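PDB 6Y2K: beta-galactosidase from Marinomonas sp. ef1, which hydrolyses terminal beta-D-galactose from beta-galactosides, as a cold-active, hexameric enzyme of glycoside hydrolase family 42. Local coordinates for residues M185-R188 and E192-L195; V5-E10 and S15-D20; E112-C117 and N223-D228. All blocks are in the same frame, centred on the assembly; numbering follows the deposited sequence. Where two conformers were deposited one is given.

Three contacts in one barrel domain show how chemistry changes with place. Contact 2 is buried and belongs to the first beta-alpha unit of the barrel, where a tyrosine hydroxyl, a carboxylate and an indole meet. Contact 3, only partly buried, joins the helices that follow two adjacent strands, 67-71 and 134-138, and relies on aliphatic packing. Contact 1 lies in a loop far from the chain centre, yet is mostly buried, with Arg188 its exposed member and a second subunit packed against it; ionic and water-mediated bonds there accompany a CH-pi contact. Helix 205-233 contributes to contact 3 and follows the loop of contact 1; the two contacts are about 13 Å apart at their nearest atoms.

Contact 1. Residues M185-R188 and E192-L195; sequences MDYR and EIEL
The Tyr187 ring is sandwiched: CG1 of Ile193 sits over the centre of one face, 3.6 Å from the ring centroid in a CH-pi contact, and the carbonyl oxygen of Met185 lies over the centre of the other, 3.2 Å above the plane. The Arg188 guanidinium is met at its edge by the Glu192 carboxylate, the two planes turned 33° apart. Extended beyond CG, the Glu192 side chain spans the loop and divides its oxygens. OE1 accepts the backbone N of Arg188 at 2.9 Å in a nearly straight bond, while OE2 forms a salt bridge with Arg188 NE, also 2.9 Å; both donors approach from above the carboxylate plane. This clasp closes a short turn in the excursion between helices 171-178 and 205-233 of the barrel domain. Replacing Glu192 by an alanine would probably leave Arg188 N without its acceptor and NE without its charge partner, the guanidinium then depending on Thr45 of a second subunit, which bonds NH1. One water joins Arg188 NH2 to Glu192 OE2, another Tyr187 OH to Glu194 N. The turn faces that second subunit, whose Lys79 reaches Glu192 O and Glu194.

Contact 2. Residues V5-E10 and S15-D20; sequences VCYYPE and SRWVED
Tyr7 and Asp20 meet at about a right angle, the phenol ring and the carboxylate standing 82° apart. The tyrosine reaches across with its hydroxyl end: OH donates to Asp20 OD2 at 2.7 Å, approaching this oxygen on its anti side and somewhat out of the carboxylate plane, while OD2 itself lies at the ring edge. Tyr7 is aimed at the helix by its first torsion, which sets CG anti to the backbone N (chi1 -179°) and carries the ring toward 15-20. The hydroxyl is gripped a second time by a water that donates to it at 2.9 Å and also to the carbonyl oxygen of Trp17. The other carboxylate oxygen, Asp20 OD1, takes the guanidinium NH2 of Arg16 at 2.7 Å in a salt bridge from four residues earlier in the chain, and accepts Trp354 NE1 as well. Both oxygens of this buried aspartate are therefore engaged, which probably fixes its rotation and favours the charged form.

Trp17 is oriented differently, presenting a face to the proline. Pro9 CB lies over that face, displaced toward the rim, 3.7 Å from Trp17 CE2. The indole N-H turns to the backbone instead: NE1 makes a weak bond to Pro9 O at 3.1 Å, and another weak one to Trp12 O.

The whole arrangement ties the chain leaving strand 2-6 to the first part of helix 17-27, within the first beta-alpha-beta unit of the TIM barrel. Strand 29-34 borders Tyr7 and Pro9 through Val32 and Val34, helix 52-63 packs on Pro9 and Trp17 with Ser57, and Trp354, just beyond strand 348-352, sets its ring about perpendicular to that of Tyr7.

Contact 3. Residues E112-C117 and N223-D228; sequences EYREEC and NKLQVD
Arg114 and Leu225 face each other across helices 111-128 and 205-233, whose local axes run nearly parallel, 20° apart in direction (signed crossing angle -20°), and approach to 10.4 Å. The closest pair of alpha carbons belongs to Cys117 and Gln226, but the packing is carried chiefly by Leu225. Its CD2 methyl rests against CB and CG of Arg114, 3.7 Å from Arg114 CB, and also touches the Arg114 carbonyl oxygen. The other methyl turns toward the backbone of Cys117, with Leu225 CD1 4.4 Å from Cys117 C. A first torsion of 93°, well off a staggered value, places the two methyls against these neighbours.

Arg114 runs extended from CG to NE; its methylenes pass obliquely across the leucine, and the guanidinium continues beyond it to Phe108 O and to Gln218 of the partner helix. On the inner side, Gln226 brings its amide end toward Cys117, with NE2 4.5 Å from Cys117 CB; this amide is held by Thr72 and Thr74, which follow strand 67-71. The Cys117 sulfur itself leans over the ring of Tyr113 within its own helix, 3.3 Å above the plane and offset toward the rim. Helices 111-128 and 205-233 follow strands 67-71 and 134-138, adjacent in the barrel, and thus form part of its outer layer.

The chemistry is divided accordingly. The polar ends of Arg114 and Gln226 are satisfied beyond these segments, and Lys224 pairs with Asp228 OD1 along its own helix. Between the two segments the contact is mainly apolar van der Waals packing without a hydrogen bond; the polar tie from Arg114 to Gln218, which also joins the two helices, reaches outside them.

Contact 1. Residues M185-R188 and E192-L195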
ATOM      1  N   MET A 185      -1.885  17.598  49.854  1.00 16.44           N
ATOM      2  CA  MET A 185      -1.645  16.188  50.188  1.00 16.48           C
ATOM      3  C   MET A 185      -1.061  15.977  51.606  1.00 16.72           C
ATOM      4  O   MET A 185      -0.954  14.830  52.059  1.00 17.48           O
ATOM      5  CB  MET A 185      -0.732  15.538  49.137  1.00 16.32           C
ATOM      6  CG  MET A 185      -1.419  15.237  47.801  1.00 16.63           C
ATOM      7  SD  MET A 185      -0.388  14.355  46.595  1.00 16.50           S
ATOM      8  CE  MET A 185       0.834  15.598  46.177  1.00 16.39           C
ATOM      9  N   ASP A 186      -0.687  17.062  52.291  1.00 16.37           N
ATOM     10  CA  ASP A 186       0.037  16.987  53.583  1.00 16.59           C
ATOM     11  C   ASP A 186      -0.608  16.047  54.604  1.00 16.37           C
ATOM     12  O   ASP A 186      -1.806  16.148  54.880  1.00 16.57           O
ATOM     13  CB  ASP A 186       0.165  18.377  54.220  1.00 16.31           C
ATOM     14  CG  ASP A 186       1.118  19.295  53.461  1.00 16.45           C
ATOM     15  OD1 ASP A 186       2.282  18.888  53.223  1.00 15.46           O
ATOM     16  OD2 ASP A 186       0.686  20.427  53.116  1.00 16.19           O
ATOM     17  N   TYR A 187       0.205  15.146  55.152  1.00 16.55           N
ATOM     18  CA  TYR A 187      -0.205  14.219  56.214  1.00 16.88           C
ATOM     19  C   TYR A 187       0.198  14.731  57.596  1.00 16.95           C
ATOM     20  O   TYR A 187       1.298  15.257  57.778  1.00 16.94           O
ATOM     21  CB  TYR A 187       0.419  12.836  55.972  1.00 16.72           C
ATOM     22  CG  TYR A 187       0.088  12.318  54.593  1.00 16.71           C
ATOM     23  CD1 TYR A 187      -1.162  11.758  54.319  1.00 16.43           C
ATOM     24  CD2 TYR A 187       1.000  12.428  53.552  1.00 16.74           C
ATOM     25  CE1 TYR A 187      -1.481  11.301  53.052  1.00 16.26           C
ATOM     26  CE2 TYR A 187       0.689  11.970  52.280  1.00 16.64           C
ATOM     27  CZ  TYR A 187      -0.557  11.413  52.034  1.00 16.44           C
ATOM     28  OH  TYR A 187      -0.874  10.970  50.766  1.00 15.69           O
ATOM     29  N   ARG A 188      -0.707  14.568  58.561  1.00 17.75           N
ATOM     30  CA  ARG A 188      -0.435  14.882  59.966  1.00 18.09           C
ATOM     31  C   ARG A 188       0.417  13.814  60.656  1.00 18.13           C
ATOM     32  O   ARG A 188       1.054  14.090  61.679  1.00 17.80           O
ATOM     33  CB  ARG A 188      -1.744  15.012  60.745  1.00 18.85           C
ATOM     34  CG  ARG A 188      -2.668  16.122  60.275  1.00 19.24           C
ATOM     35  CD  ARG A 188      -3.782  16.349  61.289  1.00 19.69           C
ATOM     36  NE  ARG A 188      -4.561  15.132  61.530  1.00 19.76           N
ATOM     37  CZ  ARG A 188      -5.376  14.934  62.566  1.00 20.32           C
ATOM     38  NH1 ARG A 188      -5.560  15.876  63.490  1.00 19.86           N
ATOM     39  NH2 ARG A 188      -6.028  13.779  62.677  1.00 20.69           N
ATOM     40  N   GLU A 192      -1.927   8.409  58.584  1.00 18.02           N
ATOM     41  CA  GLU A 192      -2.869   9.001  57.627  1.00 17.57           C
ATOM     42  C   GLU A 192      -2.584   8.570  56.179  1.00 17.23           C
ATOM     43  O   GLU A 192      -3.457   8.697  55.316  1.00 16.89           O
ATOM     44  CB  GLU A 192      -2.870  10.529  57.704  1.00 17.31           C
ATOM     45  CG  GLU A 192      -3.626  11.089  58.900  1.00 17.59           C
ATOM     46  CD  GLU A 192      -3.876  12.588  58.808  1.00 17.83           C
ATOM     47  OE1 GLU A 192      -3.208  13.276  57.997  1.00 18.08           O
ATOM     48  OE2 GLU A 192      -4.753  13.080  59.556  1.00 18.03           O
ATOM     49  N   ILE A 193      -1.371   8.081  55.916  1.00 16.89           N
ATOM     50  CA  ILE A 193      -0.937   7.771  54.562  1.00 17.15           C
ATOM     51  C   ILE A 193      -1.603   6.465  54.113  1.00 17.25           C
ATOM     52  O   ILE A 193      -1.641   5.491  54.862  1.00 17.08           O
ATOM     53  CB  ILE A 193       0.605   7.664  54.460  1.00 17.10           C
ATOM     54  CG1 ILE A 193       1.261   9.006  54.846  1.00 17.22           C
ATOM     55  CG2 ILE A 193       1.009   7.261  53.049  1.00 16.95           C
ATOM     56  CD1 ILE A 193       2.765   8.967  54.986  1.00 17.49           C
ATOM     57  N   GLU A 194      -2.151   6.475  52.899  1.00 17.53           N
ATOM     58  CA  GLU A 194      -2.828   5.319  52.323  1.00 17.29           C
ATOM     59  C   GLU A 194      -1.956   4.679  51.244  1.00 17.26           C
ATOM     60  O   GLU A 194      -0.903   5.198  50.872  1.00 16.97           O
ATOM     61  CB  GLU A 194      -4.179   5.743  51.715  1.00 17.89           C
ATOM     62  CG  GLU A 194      -5.172   6.377  52.687  1.00 18.46           C
ATOM     63  CD  GLU A 194      -5.769   5.424  53.718  1.00 19.18           C
ATOM     64  OE1 GLU A 194      -5.651   4.186  53.576  1.00 18.87           O
ATOM     65  OE2 GLU A 194      -6.373   5.937  54.689  1.00 19.14           O
ATOM     66  N   LEU A 195      -2.415   3.535  50.738  1.00 17.60           N
ATOM     67  CA  LEU A 195      -1.814   2.914  49.562  1.00 17.48           C
ATOM     68  C   LEU A 195      -2.061   3.830  48.352  1.00 17.31           C
ATOM     69  O   LEU A 195      -3.044   4.584  48.350  1.00 17.41           O
ATOM     70  CB  LEU A 195      -2.428   1.525  49.323  1.00 17.94           C
ATOM     71  CG  LEU A 195      -2.212   0.496  50.440  1.00 18.49           C
ATOM     72  CD1 LEU A 195      -3.130  -0.706  50.252  1.00 18.77           C
ATOM     73  CD2 LEU A 195      -0.745   0.078  50.499  1.00 18.45           C
TER
HETATM   74  O   HOH W   1      -4.244  15.707  56.878  1.00 13.63           O
HETATM   75  O   HOH W   2      -2.464   8.765  50.939  1.00 17.08           O
HETATM   76  O   HOH W   3      -6.938  11.695  60.337  1.00 16.16           O

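Contact 2. Residues V5-E10 and S15-D20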
ATOM      1  N   VAL A   5      18.630 -30.262  34.966  1.00 17.08           N
ATOM      2  CA  VAL A   5      17.208 -30.361  34.656  1.00 16.68           C
ATOM      3  C   VAL A   5      16.335 -30.097  35.883  1.00 16.47           C
ATOM      4  O   VAL A   5      16.728 -30.402  37.007  1.00 16.24           O
ATOM      5  CB  VAL A   5      16.880 -31.723  33.997  1.00 17.02           C
ATOM      6  CG1 VAL A   5      16.936 -32.865  35.002  1.00 17.35           C
ATOM      7  CG2 VAL A   5      15.530 -31.676  33.294  1.00 17.16           C
ATOM      8  N   CYS A   6      15.158 -29.509  35.650  1.00 16.22           N
ATOM      9  CA  CYS A   6      14.133 -29.337  36.673  1.00 16.13           C
ATOM     10  C   CYS A   6      13.237 -30.573  36.650  1.00 15.85           C
ATOM     11  O   CYS A   6      12.747 -30.965  35.590  1.00 16.38           O
ATOM     12  CB  CYS A   6      13.315 -28.072  36.400  1.00 16.08           C
ATOM     13  SG  CYS A   6      14.323 -26.580  36.355  1.00 16.22           S
ATOM     14  N   TYR A   7      13.025 -31.174  37.824  1.00 16.44           N
ATOM     15  CA  TYR A   7      12.434 -32.512  37.963  1.00 16.27           C
ATOM     16  C   TYR A   7      11.373 -32.548  39.068  1.00 16.23           C
ATOM     17  O   TYR A   7      11.502 -31.858  40.084  1.00 16.34           O
ATOM     18  CB  TYR A   7      13.565 -33.496  38.284  1.00 16.37           C
ATOM     19  CG  TYR A   7      13.189 -34.956  38.441  1.00 16.39           C
ATOM     20  CD1 TYR A   7      12.348 -35.595  37.535  1.00 16.69           C
ATOM     21  CD2 TYR A   7      13.731 -35.719  39.479  1.00 16.71           C
ATOM     22  CE1 TYR A   7      12.036 -36.949  37.680  1.00 17.05           C
ATOM     23  CE2 TYR A   7      13.428 -37.065  39.627  1.00 16.88           C
ATOM     24  CZ  TYR A   7      12.586 -37.679  38.733  1.00 16.91           C
ATOM     25  OH  TYR A   7      12.294 -39.016  38.892  1.00 18.11           O
ATOM     26  N   TYR A   8      10.322 -33.348  38.851  1.00 15.95           N
ATOM     27  CA  TYR A   8       9.194 -33.486  39.791  1.00 15.88           C
ATOM     28  C   TYR A   8       8.935 -34.963  40.102  1.00 15.81           C
ATOM     29  O   TYR A   8       7.995 -35.554  39.587  1.00 15.44           O
ATOM     30  CB  TYR A   8       7.963 -32.749  39.238  1.00 15.84           C
ATOM     31  CG  TYR A   8       8.325 -31.287  39.071  1.00 15.77           C
ATOM     32  CD1 TYR A   8       8.925 -30.833  37.891  1.00 15.84           C
ATOM     33  CD2 TYR A   8       8.196 -30.399  40.127  1.00 15.32           C
ATOM     34  CE1 TYR A   8       9.327 -29.520  37.750  1.00 15.94           C
ATOM     35  CE2 TYR A   8       8.591 -29.077  39.996  1.00 16.04           C
ATOM     36  CZ  TYR A   8       9.156 -28.649  38.800  1.00 15.84           C
ATOM     37  OH  TYR A   8       9.560 -27.362  38.660  1.00 15.91           O
ATOM     38  N   PRO A   9       9.782 -35.572  40.953  1.00 16.67           N
ATOM     39  CA  PRO A   9       9.566 -36.984  41.314  1.00 16.93           C
ATOM     40  C   PRO A   9       8.176 -37.235  41.919  1.00 17.13           C
ATOM     41  O   PRO A   9       7.578 -38.284  41.665  1.00 17.32           O
ATOM     42  CB  PRO A   9      10.674 -37.270  42.326  1.00 17.02           C
ATOM     43  CG  PRO A   9      11.070 -35.945  42.853  1.00 17.08           C
ATOM     44  CD  PRO A   9      10.872 -34.970  41.734  1.00 16.69           C
ATOM     45  N   GLU A  10       7.654 -36.250  42.655  1.00 16.81           N
ATOM     46  CA  GLU A  10       6.293 -36.319  43.194  1.00 17.33           C
ATOM     47  C   GLU A  10       5.160 -36.375  42.143  1.00 17.54           C
ATOM     48  O   GLU A  10       4.006 -36.672  42.494  1.00 18.25           O
ATOM     49  CB  GLU A  10       6.049 -35.185  44.221  1.00 17.75           C
ATOM     50  CG  GLU A  10       5.762 -33.792  43.659  1.00 17.46           C
ATOM     51  CD  GLU A  10       6.987 -32.941  43.366  1.00 17.71           C
ATOM     52  OE1 GLU A  10       8.108 -33.476  43.124  1.00 16.76           O
ATOM     53  OE2 GLU A  10       6.807 -31.701  43.362  1.00 17.71           O
ATOM     54  N   SER A  15       8.309 -46.261  40.725  1.00 22.47           N
ATOM     55  CA  SER A  15       8.848 -47.193  39.727  1.00 22.99           C
ATOM     56  C   SER A  15       9.594 -46.529  38.543  1.00 23.20           C
ATOM     57  O   SER A  15      10.367 -47.200  37.858  1.00 23.74           O
ATOM     58  CB  SER A  15       7.726 -48.093  39.198  1.00 23.10           C
ATOM     59  OG  SER A  15       6.696 -47.331  38.583  1.00 23.65           O
ATOM     60  N   ARG A  16       9.360 -45.235  38.310  1.00 22.82           N
ATOM     61  CA  ARG A  16      10.098 -44.443  37.308  1.00 22.45           C
ATOM     62  C   ARG A  16      11.430 -43.869  37.785  1.00 21.80           C
ATOM     63  O   ARG A  16      12.278 -43.539  36.954  1.00 22.05           O
ATOM     64  CB  ARG A  16       9.243 -43.254  36.811  1.00 22.98           C
ATOM     65  CG  ARG A  16       8.182 -43.603  35.778  1.00 23.62           C
ATOM     66  CD  ARG A  16       8.757 -43.989  34.424  1.00 24.14           C
ATOM     67  NE  ARG A  16       9.747 -43.021  33.946  1.00 25.45           N
ATOM     68  CZ  ARG A  16      10.487 -43.164  32.849  1.00 25.46           C
ATOM     69  NH1 ARG A  16      10.337 -44.225  32.054  1.00 25.77           N
ATOM     70  NH2 ARG A  16      11.368 -42.221  32.531  1.00 25.30           N
ATOM     71  N   TRP A  17      11.615 -43.730  39.097  1.00 21.05           N
ATOM     72  CA  TRP A  17      12.676 -42.867  39.641  1.00 20.96           C
ATOM     73  C   TRP A  17      14.115 -43.285  39.305  1.00 20.98           C
ATOM     74  O   TRP A  17      14.952 -42.428  38.975  1.00 19.10           O
ATOM     75  CB  TRP A  17      12.509 -42.722  41.160  1.00 21.39           C
ATOM     76  CG  TRP A  17      11.296 -41.922  41.592  1.00 21.85           C
ATOM     77  CD1 TRP A  17      10.305 -41.412  40.794  1.00 21.62           C
ATOM     78  CD2 TRP A  17      10.941 -41.573  42.934  1.00 21.83           C
ATOM     79  NE1 TRP A  17       9.376 -40.755  41.553  1.00 21.74           N
ATOM     80  CE2 TRP A  17       9.738 -40.837  42.871  1.00 22.05           C
ATOM     81  CE3 TRP A  17      11.531 -41.800  44.185  1.00 21.70           C
ATOM     82  CZ2 TRP A  17       9.107 -40.328  44.015  1.00 21.91           C
ATOM     83  CZ3 TRP A  17      10.901 -41.296  45.324  1.00 21.70           C
ATOM     84  CH2 TRP A  17       9.706 -40.566  45.228  1.00 21.80           C
ATOM     85  N   VAL A  18      14.418 -44.579  39.393  1.00 21.34           N
ATOM     86  CA  VAL A  18      15.784 -45.043  39.101  1.00 22.45           C
ATOM     87  C   VAL A  18      16.090 -44.824  37.615  1.00 22.45           C
ATOM     88  O   VAL A  18      17.152 -44.302  37.271  1.00 22.55           O
ATOM     89  CB  VAL A  18      16.018 -46.522  39.486  1.00 23.45           C
ATOM     90  CG1 VAL A  18      17.400 -46.992  39.039  1.00 23.73           C
ATOM     91  CG2 VAL A  18      15.868 -46.713  40.991  1.00 24.34           C
ATOM     92  N   GLU A  19      15.155 -45.231  36.759  1.00 23.16           N
ATOM     93  CA  GLU A  19      15.259 -45.010  35.311  1.00 24.85           C
ATOM     94  C   GLU A  19      15.443 -43.525  34.951  1.00 22.83           C
ATOM     95  O   GLU A  19      16.264 -43.210  34.095  1.00 22.55           O
ATOM     96  CB  GLU A  19      14.031 -45.592  34.585  1.00 27.02           C
ATOM     97  CG  GLU A  19      13.874 -45.218  33.103  1.00 30.24           C
ATOM     98  CD  GLU A  19      15.062 -45.618  32.237  1.00 32.82           C
ATOM     99  OE1 GLU A  19      15.754 -46.596  32.604  1.00 37.77           O
ATOM    100  OE2 GLU A  19      15.302 -44.967  31.188  1.00 32.55           O
ATOM    101  N   ASP A  20      14.679 -42.634  35.591  1.00 21.58           N
ATOM    102  CA  ASP A  20      14.781 -41.195  35.319  1.00 20.95           C
ATOM    103  C   ASP A  20      16.218 -40.737  35.548  1.00 20.36           C
ATOM    104  O   ASP A  20      16.809 -40.084  34.687  1.00 19.65           O
ATOM    105  CB  ASP A  20      13.837 -40.353  36.204  1.00 20.99           C
ATOM    106  CG  ASP A  20      12.367 -40.396  35.759  1.00 21.48           C
ATOM    107  OD1 ASP A  20      12.067 -40.544  34.553  1.00 22.63           O
ATOM    108  OD2 ASP A  20      11.501 -40.232  36.635  1.00 21.01           O
TER
HETATM  109  O   HOH W   4      14.844 -39.939  39.968  1.00 21.67           O

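Contact 3. Residues E112-C117 and N223-D228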
ATOM      1  N   GLU A 112       2.586 -13.072  59.304  1.00 18.66           N
ATOM      2  CA  GLU A 112       2.081 -14.405  59.617  1.00 19.24           C
ATOM      3  C   GLU A 112       2.649 -15.454  58.656  1.00 18.81           C
ATOM      4  O   GLU A 112       3.104 -16.507  59.097  1.00 18.55           O
ATOM      5  CB  GLU A 112       0.544 -14.447  59.613  1.00 20.83           C
ATOM      6  CG  GLU A 112      -0.118 -13.657  60.743  1.00 22.30           C
ATOM      7  CD  GLU A 112      -1.631 -13.868  60.844  1.00 24.73           C
ATOM      8  OE1 GLU A 112      -2.172 -14.841  60.265  1.00 26.89           O
ATOM      9  OE2 GLU A 112      -2.300 -13.066  61.529  1.00 25.83           O
ATOM     10  N   TYR A 113       2.639 -15.178  57.348  1.00 17.91           N
ATOM     11  CA  TYR A 113       3.190 -16.154  56.399  1.00 17.32           C
ATOM     12  C   TYR A 113       4.713 -16.274  56.545  1.00 17.49           C
ATOM     13  O   TYR A 113       5.260 -17.358  56.390  1.00 16.72           O
ATOM     14  CB  TYR A 113       2.797 -15.864  54.940  1.00 17.06           C
ATOM     15  CG  TYR A 113       3.257 -16.958  53.986  1.00 16.52           C
ATOM     16  CD1 TYR A 113       2.969 -18.298  54.252  1.00 16.82           C
ATOM     17  CD2 TYR A 113       4.000 -16.661  52.842  1.00 16.50           C
ATOM     18  CE1 TYR A 113       3.396 -19.313  53.407  1.00 17.15           C
ATOM     19  CE2 TYR A 113       4.426 -17.669  51.979  1.00 16.64           C
ATOM     20  CZ  TYR A 113       4.120 -18.995  52.272  1.00 16.61           C
ATOM     21  OH  TYR A 113       4.521 -20.004  51.459  1.00 16.46           O
ATOM     22  N   ARG A 114       5.393 -15.175  56.861  1.00 18.02           N
ATOM     23  CA  ARG A 114       6.838 -15.256  57.116  1.00 19.02           C
ATOM     24  C   ARG A 114       7.173 -16.218  58.260  1.00 18.71           C
ATOM     25  O   ARG A 114       8.165 -16.939  58.176  1.00 18.37           O
ATOM     26  CB  ARG A 114       7.440 -13.894  57.421  1.00 19.55           C
ATOM     27  CG  ARG A 114       7.700 -13.063  56.183  1.00 20.58           C
ATOM     28  CD  ARG A 114       8.373 -11.772  56.589  1.00 21.17           C
ATOM     29  NE  ARG A 114       8.197 -10.742  55.595  1.00 21.19           N
ATOM     30  CZ  ARG A 114       8.637  -9.497  55.721  1.00 21.84           C
ATOM     31  NH1 ARG A 114       9.319  -9.101  56.802  1.00 22.02           N
ATOM     32  NH2 ARG A 114       8.399  -8.635  54.750  1.00 21.85           N
ATOM     33  N   GLU A 115       6.368 -16.210  59.324  1.00 18.69           N
ATOM     34  CA  GLU A 115       6.586 -17.153  60.425  0.50 18.86           C
ATOM     35  C   GLU A 115       6.334 -18.594  59.970  1.00 18.72           C
ATOM     36  O   GLU A 115       7.099 -19.490  60.331  1.00 18.00           O
ATOM     37  CB  GLU A 115       5.761 -16.788  61.664  0.50 19.00           C
ATOM     38  CG  GLU A 115       6.259 -15.530  62.357  0.50 19.24           C
ATOM     39  CD  GLU A 115       7.757 -15.557  62.650  0.50 19.47           C
ATOM     40  OE1 GLU A 115       8.194 -16.461  63.389  0.50 20.01           O
ATOM     41  OE2 GLU A 115       8.498 -14.678  62.160  0.50 19.26           O
ATOM     42  N   GLU A 116       5.297 -18.824  59.153  1.00 18.37           N
ATOM     43  CA  GLU A 116       5.080 -20.162  58.577  1.00 18.93           C
ATOM     44  C   GLU A 116       6.257 -20.589  57.689  1.00 18.35           C
ATOM     45  O   GLU A 116       6.657 -21.750  57.717  1.00 17.35           O
ATOM     46  CB  GLU A 116       3.768 -20.254  57.780  1.00 20.59           C
ATOM     47  CG  GLU A 116       2.497 -20.078  58.610  1.00 22.59           C
ATOM     48  CD  GLU A 116       2.038 -21.340  59.336  1.00 25.22           C
ATOM     49  OE1 GLU A 116       2.841 -22.282  59.521  1.00 26.93           O
ATOM     50  OE2 GLU A 116       0.847 -21.393  59.730  1.00 27.65           O
ATOM     51  N   CYS A 117       6.815 -19.648  56.922  1.00 17.73           N
ATOM     52  CA  CYS A 117       8.013 -19.919  56.115  1.00 18.30           C
ATOM     53  C   CYS A 117       9.222 -20.248  56.997  1.00 18.62           C
ATOM     54  O   CYS A 117       9.985 -21.163  56.675  1.00 17.92           O
ATOM     55  CB  CYS A 117       8.335 -18.751  55.173  1.00 18.35           C
ATOM     56  SG  CYS A 117       7.133 -18.540  53.836  1.00 18.08           S
ATOM     57  N   ASN A 223      13.208 -13.080  51.523  1.00 16.58           N
ATOM     58  CA  ASN A 223      14.302 -13.928  51.067  1.00 16.40           C
ATOM     59  C   ASN A 223      15.384 -14.078  52.151  1.00 16.93           C
ATOM     60  O   ASN A 223      15.905 -15.181  52.369  1.00 16.64           O
ATOM     61  CB  ASN A 223      14.909 -13.358  49.778  1.00 16.40           C
ATOM     62  CG  ASN A 223      16.023 -14.228  49.217  1.00 16.53           C
ATOM     63  OD1 ASN A 223      15.787 -15.371  48.818  1.00 16.57           O
ATOM     64  ND2 ASN A 223      17.246 -13.691  49.193  1.00 15.74           N
ATOM     65  N   LYS A 224      15.709 -12.973  52.816  1.00 17.46           N
ATOM     66  CA  LYS A 224      16.756 -12.950  53.840  1.00 19.07           C
ATOM     67  C   LYS A 224      16.461 -13.887  55.023  1.00 20.17           C
ATOM     68  O   LYS A 224      17.391 -14.494  55.578  1.00 20.86           O
ATOM     69  CB  LYS A 224      16.982 -11.517  54.331  1.00 19.74           C
ATOM     70  CG  LYS A 224      18.093 -11.321  55.358  1.00 20.78           C
ATOM     71  CD  LYS A 224      19.403 -11.967  54.926  1.00 21.87           C
ATOM     72  CE  LYS A 224      20.627 -11.307  55.550  1.00 23.56           C
ATOM     73  NZ  LYS A 224      20.665 -11.416  57.036  1.00 24.55           N
ATOM     74  N   LEU A 225      15.193 -14.031  55.399  1.00 20.19           N
ATOM     75  CA  LEU A 225      14.867 -14.942  56.495  1.00 21.61           C
ATOM     76  C   LEU A 225      15.201 -16.394  56.123  1.00 20.47           C
ATOM     77  O   LEU A 225      15.691 -17.146  56.967  1.00 20.26           O
ATOM     78  CB  LEU A 225      13.426 -14.766  56.998  1.00 23.64           C
ATOM     79  CG  LEU A 225      12.244 -15.587  56.485  1.00 25.46           C
ATOM     80  CD1 LEU A 225      12.250 -17.031  56.979  1.00 25.83           C
ATOM     81  CD2 LEU A 225      10.953 -14.895  56.910  1.00 27.13           C
ATOM     82  N   GLN A 226      14.973 -16.772  54.867  1.00 19.31           N
ATOM     83  CA  GLN A 226      15.313 -18.115  54.391  1.00 19.06           C
ATOM     84  C   GLN A 226      16.829 -18.288  54.291  1.00 19.57           C
ATOM     85  O   GLN A 226      17.370 -19.310  54.716  1.00 19.69           O
ATOM     86  CB  GLN A 226      14.631 -18.420  53.048  1.00 18.68           C
ATOM     87  CG  GLN A 226      13.102 -18.313  53.105  1.00 18.80           C
ATOM     88  CD  GLN A 226      12.368 -19.010  51.963  1.00 18.76           C
ATOM     89  OE1 GLN A 226      12.917 -19.919  51.315  1.00 19.98           O
ATOM     90  NE2 GLN A 226      11.147 -18.598  51.704  1.00 17.20           N
ATOM     91  N   VAL A 227      17.511 -17.286  53.748  1.00 19.43           N
ATOM     92  CA  VAL A 227      18.977 -17.310  53.639  1.00 19.60           C
ATOM     93  C   VAL A 227      19.648 -17.515  55.015  1.00 19.66           C
ATOM     94  O   VAL A 227      20.583 -18.314  55.139  1.00 19.06           O
ATOM     95  CB  VAL A 227      19.509 -16.012  52.968  1.00 19.50           C
ATOM     96  CG1 VAL A 227      21.017 -15.845  53.157  1.00 20.15           C
ATOM     97  CG2 VAL A 227      19.165 -15.992  51.483  1.00 19.52           C
ATOM     98  N   ASP A 228      19.184 -16.788  56.032  1.00 19.78           N
ATOM     99  CA  ASP A 228      19.783 -16.899  57.375  1.00 19.94           C
ATOM    100  C   ASP A 228      19.677 -18.332  57.923  1.00 20.21           C
ATOM    101  O   ASP A 228      20.655 -18.861  58.474  1.00 20.09           O
ATOM    102  CB  ASP A 228      19.170 -15.906  58.358  1.00 19.84           C
ATOM    103  CG  ASP A 228      19.542 -14.460  58.063  1.00 20.50           C
ATOM    104  OD1 ASP A 228      20.481 -14.183  57.284  1.00 20.66           O
ATOM    105  OD2 ASP A 228      18.880 -13.584  58.644  1.00 21.70           O
TER